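PDB 2YQU: 2-oxoglutarate dehydrogenase E3 component from Thermus thermophilus, which probably uses bound FAD and a redox-active disulfide to reoxidise dihydrolipoyl groups on lysines of partner proteins, passing the electrons to NAD(+). Local coordinates for residues Y363-F368 with K387-A392; D395-V400 with A422-L427. All coordinates share one frame; numbering follows the deposited sequence.

Interaction 1. Residues Y363-F368 with K387-A392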
loop_
_atom_site.group_PDB
_atom_site.type_symbol
_atom_site.label_atom_id
_atom_site.label_comp_id
_atom_site.label_asym_id
_atom_site.label_seq_id
_atom_site.Cartn_x
_atom_site.Cartn_y
_atom_site.Cartn_z
ATOM N N TYR A 363 -4.376 8.510 26.389
ATOM C CA TYR A 363 -3.977 7.601 25.318
ATOM C C TYR A 363 -2.592 6.990 25.496
ATOM O O TYR A 363 -1.766 7.458 26.297
ATOM C CB TYR A 363 -4.075 8.304 23.952
ATOM C CG TYR A 363 -3.137 9.480 23.783
ATOM C CD1 TYR A 363 -1.946 9.349 23.086
ATOM C CD2 TYR A 363 -3.448 10.723 24.322
ATOM C CE1 TYR A 363 -1.079 10.422 22.935
ATOM C CE2 TYR A 363 -2.594 11.804 24.180
ATOM C CZ TYR A 363 -1.410 11.653 23.480
ATOM O OH TYR A 363 -0.553 12.720 23.327
ATOM N N LYS A 364 -2.365 5.922 24.736
ATOM C CA LYS A 364 -1.070 5.270 24.624
ATOM C C LYS A 364 -0.530 5.486 23.215
ATOM O O LYS A 364 -1.295 5.552 22.247
ATOM C CB LYS A 364 -1.188 3.773 24.904
ATOM C CG LYS A 364 -2.114 3.418 26.055
ATOM C CD LYS A 364 -2.331 1.915 26.179
ATOM C CE LYS A 364 -3.397 1.408 25.214
ATOM N NZ LYS A 364 -3.615 -0.060 25.321
ATOM N N VAL A 365 0.788 5.594 23.119
ATOM C CA VAL A 365 1.482 5.807 21.860
ATOM C C VAL A 365 2.271 4.549 21.522
ATOM O O VAL A 365 3.030 4.037 22.354
ATOM C CB VAL A 365 2.436 7.013 21.967
ATOM C CG1 VAL A 365 3.305 7.144 20.726
ATOM C CG2 VAL A 365 1.642 8.309 22.219
ATOM N N GLY A 366 2.070 4.047 20.307
ATOM C CA GLY A 366 2.864 2.965 19.757
ATOM C C GLY A 366 3.532 3.453 18.485
ATOM O O GLY A 366 2.879 4.027 17.629
ATOM N N LYS A 367 4.830 3.223 18.356
ATOM C CA LYS A 367 5.589 3.740 17.232
ATOM C C LYS A 367 6.574 2.690 16.732
ATOM O O LYS A 367 7.299 2.079 17.520
ATOM C CB LYS A 367 6.324 5.020 17.647
ATOM C CG LYS A 367 7.024 5.744 16.526
ATOM C CD LYS A 367 7.338 7.178 16.942
ATOM C CE LYS A 367 8.532 7.734 16.204
ATOM N NZ LYS A 367 8.898 9.083 16.736
ATOM N N PHE A 368 6.577 2.474 15.419
ATOM C CA PHE A 368 7.515 1.565 14.778
ATOM C C PHE A 368 8.200 2.277 13.609
ATOM O O PHE A 368 7.529 2.863 12.748
ATOM C CB PHE A 368 6.799 0.307 14.299
ATOM C CG PHE A 368 7.724 -0.820 13.995
ATOM C CD1 PHE A 368 8.224 -1.611 15.021
ATOM C CD2 PHE A 368 8.120 -1.088 12.690
ATOM C CE1 PHE A 368 9.083 -2.646 14.746
ATOM C CE2 PHE A 368 8.969 -2.141 12.412
ATOM C CZ PHE A 368 9.459 -2.916 13.442
ATOM N N LYS A 387 2.863 5.729 13.759
ATOM C CA LYS A 387 2.481 5.909 15.138
ATOM C C LYS A 387 0.986 5.620 15.258
ATOM O O LYS A 387 0.181 6.159 14.494
ATOM C CB LYS A 387 2.816 7.348 15.541
ATOM C CG LYS A 387 2.171 7.857 16.790
ATOM C CD LYS A 387 2.875 9.106 17.310
ATOM C CE LYS A 387 2.328 10.390 16.686
ATOM N NZ LYS A 387 2.942 11.624 17.294
ATOM N N VAL A 388 0.625 4.751 16.193
ATOM C CA VAL A 388 -0.762 4.465 16.527
ATOM C C VAL A 388 -1.088 5.061 17.899
ATOM O O VAL A 388 -0.360 4.859 18.864
ATOM C CB VAL A 388 -1.039 2.948 16.522
ATOM C CG1 VAL A 388 -2.447 2.631 17.069
ATOM C CG2 VAL A 388 -0.856 2.373 15.120
ATOM N N LEU A 389 -2.185 5.804 17.967
ATOM C CA LEU A 389 -2.677 6.361 19.220
ATOM C C LEU A 389 -3.896 5.550 19.635
ATOM O O LEU A 389 -4.826 5.427 18.866
ATOM C CB LEU A 389 -3.054 7.826 19.026
ATOM C CG LEU A 389 -1.961 8.682 18.377
ATOM C CD1 LEU A 389 -2.393 10.119 18.249
ATOM C CD2 LEU A 389 -0.669 8.577 19.173
ATOM N N ALA A 390 -3.882 4.980 20.835
ATOM C CA ALA A 390 -5.007 4.167 21.308
ATOM C C ALA A 390 -5.491 4.625 22.679
ATOM O O ALA A 390 -4.703 5.069 23.506
ATOM C CB ALA A 390 -4.608 2.711 21.363
ATOM N N HIS A 391 -6.787 4.496 22.930
ATOM C CA HIS A 391 -7.352 4.938 24.193
ATOM C C HIS A 391 -6.722 4.138 25.338
ATOM O O HIS A 391 -6.600 2.920 25.255
ATOM C CB HIS A 391 -8.871 4.776 24.181
ATOM C CG HIS A 391 -9.564 5.578 25.231
ATOM N ND1 HIS A 391 -9.618 5.180 26.549
ATOM C CD2 HIS A 391 -10.208 6.767 25.169
ATOM C CE1 HIS A 391 -10.277 6.084 27.253
ATOM N NE2 HIS A 391 -10.647 7.057 26.438
ATOM N N ALA A 392 -6.328 4.833 26.399
ATOM C CA ALA A 392 -5.609 4.221 27.520
ATOM C C ALA A 392 -6.426 3.160 28.248
ATOM O O ALA A 392 -5.874 2.206 28.790
ATOM C CB ALA A 392 -5.160 5.297 28.492
HETATM O O HOH W 1 -5.511 -0.156 27.375
#

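Interaction 2. Residues D395-V400 with A422-L427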
loop_
_atom_site.group_PDB
_atom_site.type_symbol
_atom_site.label_atom_id
_atom_site.label_comp_id
_atom_site.label_asym_id
_atom_site.label_seq_id
_atom_site.Cartn_x
_atom_site.Cartn_y
_atom_site.Cartn_z
ATOM N N ASP A 395 -8.457 0.665 24.716
ATOM C CA ASP A 395 -7.579 0.257 23.620
ATOM C C ASP A 395 -8.115 0.600 22.221
ATOM O O ASP A 395 -7.561 0.159 21.214
ATOM C CB ASP A 395 -7.257 -1.241 23.707
ATOM C CG ASP A 395 -6.033 -1.610 22.902
ATOM O OD1 ASP A 395 -6.075 -2.639 22.188
ATOM O OD2 ASP A 395 -4.994 -0.913 22.918
ATOM N N ARG A 396 -9.162 1.410 22.162
ATOM C CA ARG A 396 -9.745 1.824 20.894
ATOM C C ARG A 396 -8.731 2.687 20.129
ATOM O O ARG A 396 -8.136 3.602 20.692
ATOM C CB ARG A 396 -11.056 2.580 21.163
ATOM C CG ARG A 396 -11.677 3.278 19.964
ATOM C CD ARG A 396 -12.603 2.416 19.126
ATOM N NE ARG A 396 -13.359 3.256 18.201
ATOM C CZ ARG A 396 -14.572 3.754 18.433
ATOM N NH1 ARG A 396 -15.218 3.506 19.572
ATOM N NH2 ARG A 396 -15.153 4.511 17.507
ATOM N N ILE A 397 -8.513 2.382 18.853
ATOM C CA ILE A 397 -7.633 3.216 18.033
ATOM C C ILE A 397 -8.275 4.596 17.887
ATOM O O ILE A 397 -9.430 4.712 17.474
ATOM C CB ILE A 397 -7.356 2.597 16.653
ATOM C CG1 ILE A 397 -6.606 1.264 16.795
ATOM C CG2 ILE A 397 -6.542 3.570 15.789
ATOM C CD1 ILE A 397 -6.635 0.431 15.545
ATOM N N LEU A 398 -7.518 5.626 18.250
ATOM C CA LEU A 398 -7.982 7.011 18.157
ATOM C C LEU A 398 -7.415 7.741 16.949
ATOM O O LEU A 398 -8.054 8.659 16.432
ATOM C CB LEU A 398 -7.629 7.770 19.434
ATOM C CG LEU A 398 -8.273 7.227 20.711
ATOM C CD1 LEU A 398 -7.658 7.882 21.925
ATOM C CD2 LEU A 398 -9.773 7.433 20.682
ATOM N N GLY A 399 -6.230 7.339 16.502
ATOM C CA GLY A 399 -5.597 7.937 15.342
ATOM C C GLY A 399 -4.353 7.189 14.893
ATOM O O GLY A 399 -3.737 6.487 15.679
ATOM N N VAL A 400 -4.008 7.322 13.616
ATOM C CA VAL A 400 -2.794 6.737 13.068
ATOM C C VAL A 400 -2.108 7.774 12.182
ATOM O O VAL A 400 -2.750 8.495 11.422
ATOM C CB VAL A 400 -3.076 5.429 12.274
ATOM C CG1 VAL A 400 -1.762 4.755 11.854
ATOM C CG2 VAL A 400 -3.936 4.473 13.101
ATOM N N ALA A 422 -11.824 -0.367 15.531
ATOM C CA ALA A 422 -10.887 -1.407 15.948
ATOM C C ALA A 422 -10.109 -0.983 17.163
ATOM O O ALA A 422 -9.863 0.202 17.371
ATOM C CB ALA A 422 -9.909 -1.712 14.826
ATOM N N SER A 423 -9.690 -1.978 17.934
ATOM C CA SER A 423 -8.704 -1.786 18.974
ATOM C C SER A 423 -7.308 -1.939 18.373
ATOM O O SER A 423 -7.144 -2.541 17.304
ATOM C CB SER A 423 -8.904 -2.811 20.087
ATOM O OG SER A 423 -8.671 -4.125 19.623
ATOM N N ALA A 424 -6.311 -1.394 19.062
ATOM C CA ALA A 424 -4.911 -1.517 18.654
ATOM C C ALA A 424 -4.500 -2.990 18.655
ATOM O O ALA A 424 -3.795 -3.441 17.755
ATOM C CB ALA A 424 -4.007 -0.713 19.586
ATOM N N GLU A 425 -4.964 -3.727 19.668
ATOM C CA GLU A 425 -4.754 -5.169 19.761
ATOM C C GLU A 425 -5.257 -5.901 18.519
ATOM O O GLU A 425 -4.561 -6.745 17.988
ATOM C CB GLU A 425 -5.436 -5.763 21.003
ATOM C CG GLU A 425 -5.115 -7.243 21.224
ATOM C CD GLU A 425 -5.934 -7.882 22.336
ATOM O OE1 GLU A 425 -6.142 -9.112 22.286
ATOM O OE2 GLU A 425 -6.388 -7.172 23.251
ATOM N N ASP A 426 -6.459 -5.583 18.054
ATOM C CA ASP A 426 -7.017 -6.295 16.907
ATOM C C ASP A 426 -6.270 -5.986 15.618
ATOM O O ASP A 426 -6.071 -6.880 14.802
ATOM C CB ASP A 426 -8.513 -6.036 16.759
ATOM C CG ASP A 426 -9.336 -6.825 17.771
ATOM O OD1 ASP A 426 -10.426 -6.358 18.121
ATOM O OD2 ASP A 426 -8.970 -7.911 18.287
ATOM N N LEU A 427 -5.853 -4.734 15.436
ATOM C CA LEU A 427 -5.028 -4.381 14.281
ATOM C C LEU A 427 -3.693 -5.120 14.351
ATOM O O LEU A 427 -3.215 -5.643 13.354
ATOM C CB LEU A 427 -4.813 -2.868 14.209
ATOM C CG LEU A 427 -3.975 -2.328 13.049
ATOM C CD1 LEU A 427 -4.518 -2.799 11.706
ATOM C CD2 LEU A 427 -3.943 -0.821 13.121
HETATM O O HOH W 2 -7.324 -4.621 23.494
HETATM O O HOH W 3 -11.018 2.659 16.380
#

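Interaction 1. Residues Y363-F368 with K387-A392
Lys364 and Ala390 form a hydrogen-bonded pair of the antiparallel strands 363-368 and 387-391, with Lys364 N 2.8 Å from Ala390 O and Ala390 N 3.0 Å from Lys364 O. A second such pair, Gly366 with Val388, continues the register. The CG of Lys364 lies 3.9 Å from Ala392 CA, and a bend at chi3 (-82°) brings Lys364 CE to 3.5 Å from His391 O. Its ammonium donates to a water that in turn donates to Ala392 O, bonds the carbonyl of Trp449 and forms a salt bridge with Asp395. A long aliphatic chain with a charged end suits this place, since the methylenes run past the small Ala390 while NZ meets oxygens of the turn and of helix 438-449.

Tyr363 CA makes a CA-H...O contact with Ala390 O at 3.2 Å. On the opposite face of the sheet from Lys364, its CG sits between the backbone N and carbonyl carbon (chi1 64°), a turn that lays the ring alongside Leu389, whose CD2 comes obliquely to within 4.2 Å of Tyr363 CD1. The same methyl touches Val365 CG2 at 3.8 Å. Further along this face, Lys387 packs its CD against Val365 CG1 at 4.0 Å, and its ammonium makes salt bridges with Asp207, Glu209 and Glu353.

Within the five-stranded antiparallel sheet of the dimerisation domain, 363-369 is the outermost strand in this chain, and 385-391 separates it from 397-404. Helix 353-359 packs on Tyr363 and Leu389, its Glu353 bonding the tyrosine hydroxyl, while helix 438-449 covers Val388 and Phe368.

Interaction 2. Residues D395-V400 with A422-L427
Asp395 grips the start of helix 424-429 with two acceptors: its backbone O takes Ala424 N at 2.9 Å, and its OD1 takes Glu425 N at 3.0 Å. With CG anti to the backbone N (chi1 -161°), the carboxylate swings towards the first turn, where the amide of Glu425 meets OD1 on the syn side, 18° out of the carboxylate plane. The other oxygen, OD2, lies 3.5 Å from Ala424 CB and is the one that faces Lys364, which gives the two oxygens different partners. A water donates to both Asp395 OD1 and Glu425 OE2, mediating between two acidic groups; the glutamate's other oxygen pairs with Arg429.

Ser423 is the N-cap. Its OG accepts from Asp426 N at 3.1 Å, a role for which a short hydroxyl side chain is well fitted.

Ile397 supplies the apolar part. Its amide N bonds Ala422 O at 3.0 Å, while CG1, anti to the carbonyl carbon (chi1 -63°), carries Ile397 CD1 to 3.8 Å from Leu427 CD2 and 4.0 Å from Ala422 CB. The small side chains of Ala422 and Ala424 let the backbones approach closely. A second water links Ala422 O with Ile397 O and, weakly, with Arg396 NE at the edge of the guanidinium.

Replacing Asp395 with an alanine would probably leave the amide of Glu425 without its carboxylate acceptor and deprive Lys364 of its anionic mate. The helix thus begins with amides met partly from outside it: Ser423 OG satisfies the amide of Asp426, and the Asp395 carboxylate, set where the helix dipole is positive, is probably stabilised in its charged form.

Interactions 1 and 2 are successive along the chain, their centres 8 Å apart, and the hairpin of strands 385-391 and 397-404 joins them. Leu389 O to Leu398 N and His391 N to Arg396 O, each 2.8 Å, are probable hydrogen bonds between the two; Leu398 and Gly399 both face Leu389 in a classic beta bulge. Through Lys364 and Asp395, the outer strand of interaction 1 is also tied to the loop that holds the helix start in interaction 2. Both lie away from the FAD and NAD(+) sites and the redox disulfide. Interaction 2 comes nearer the dimer partner: Ala422 and Asp426 pack on Phe420, and Leu427 on Leu416, of the second subunit.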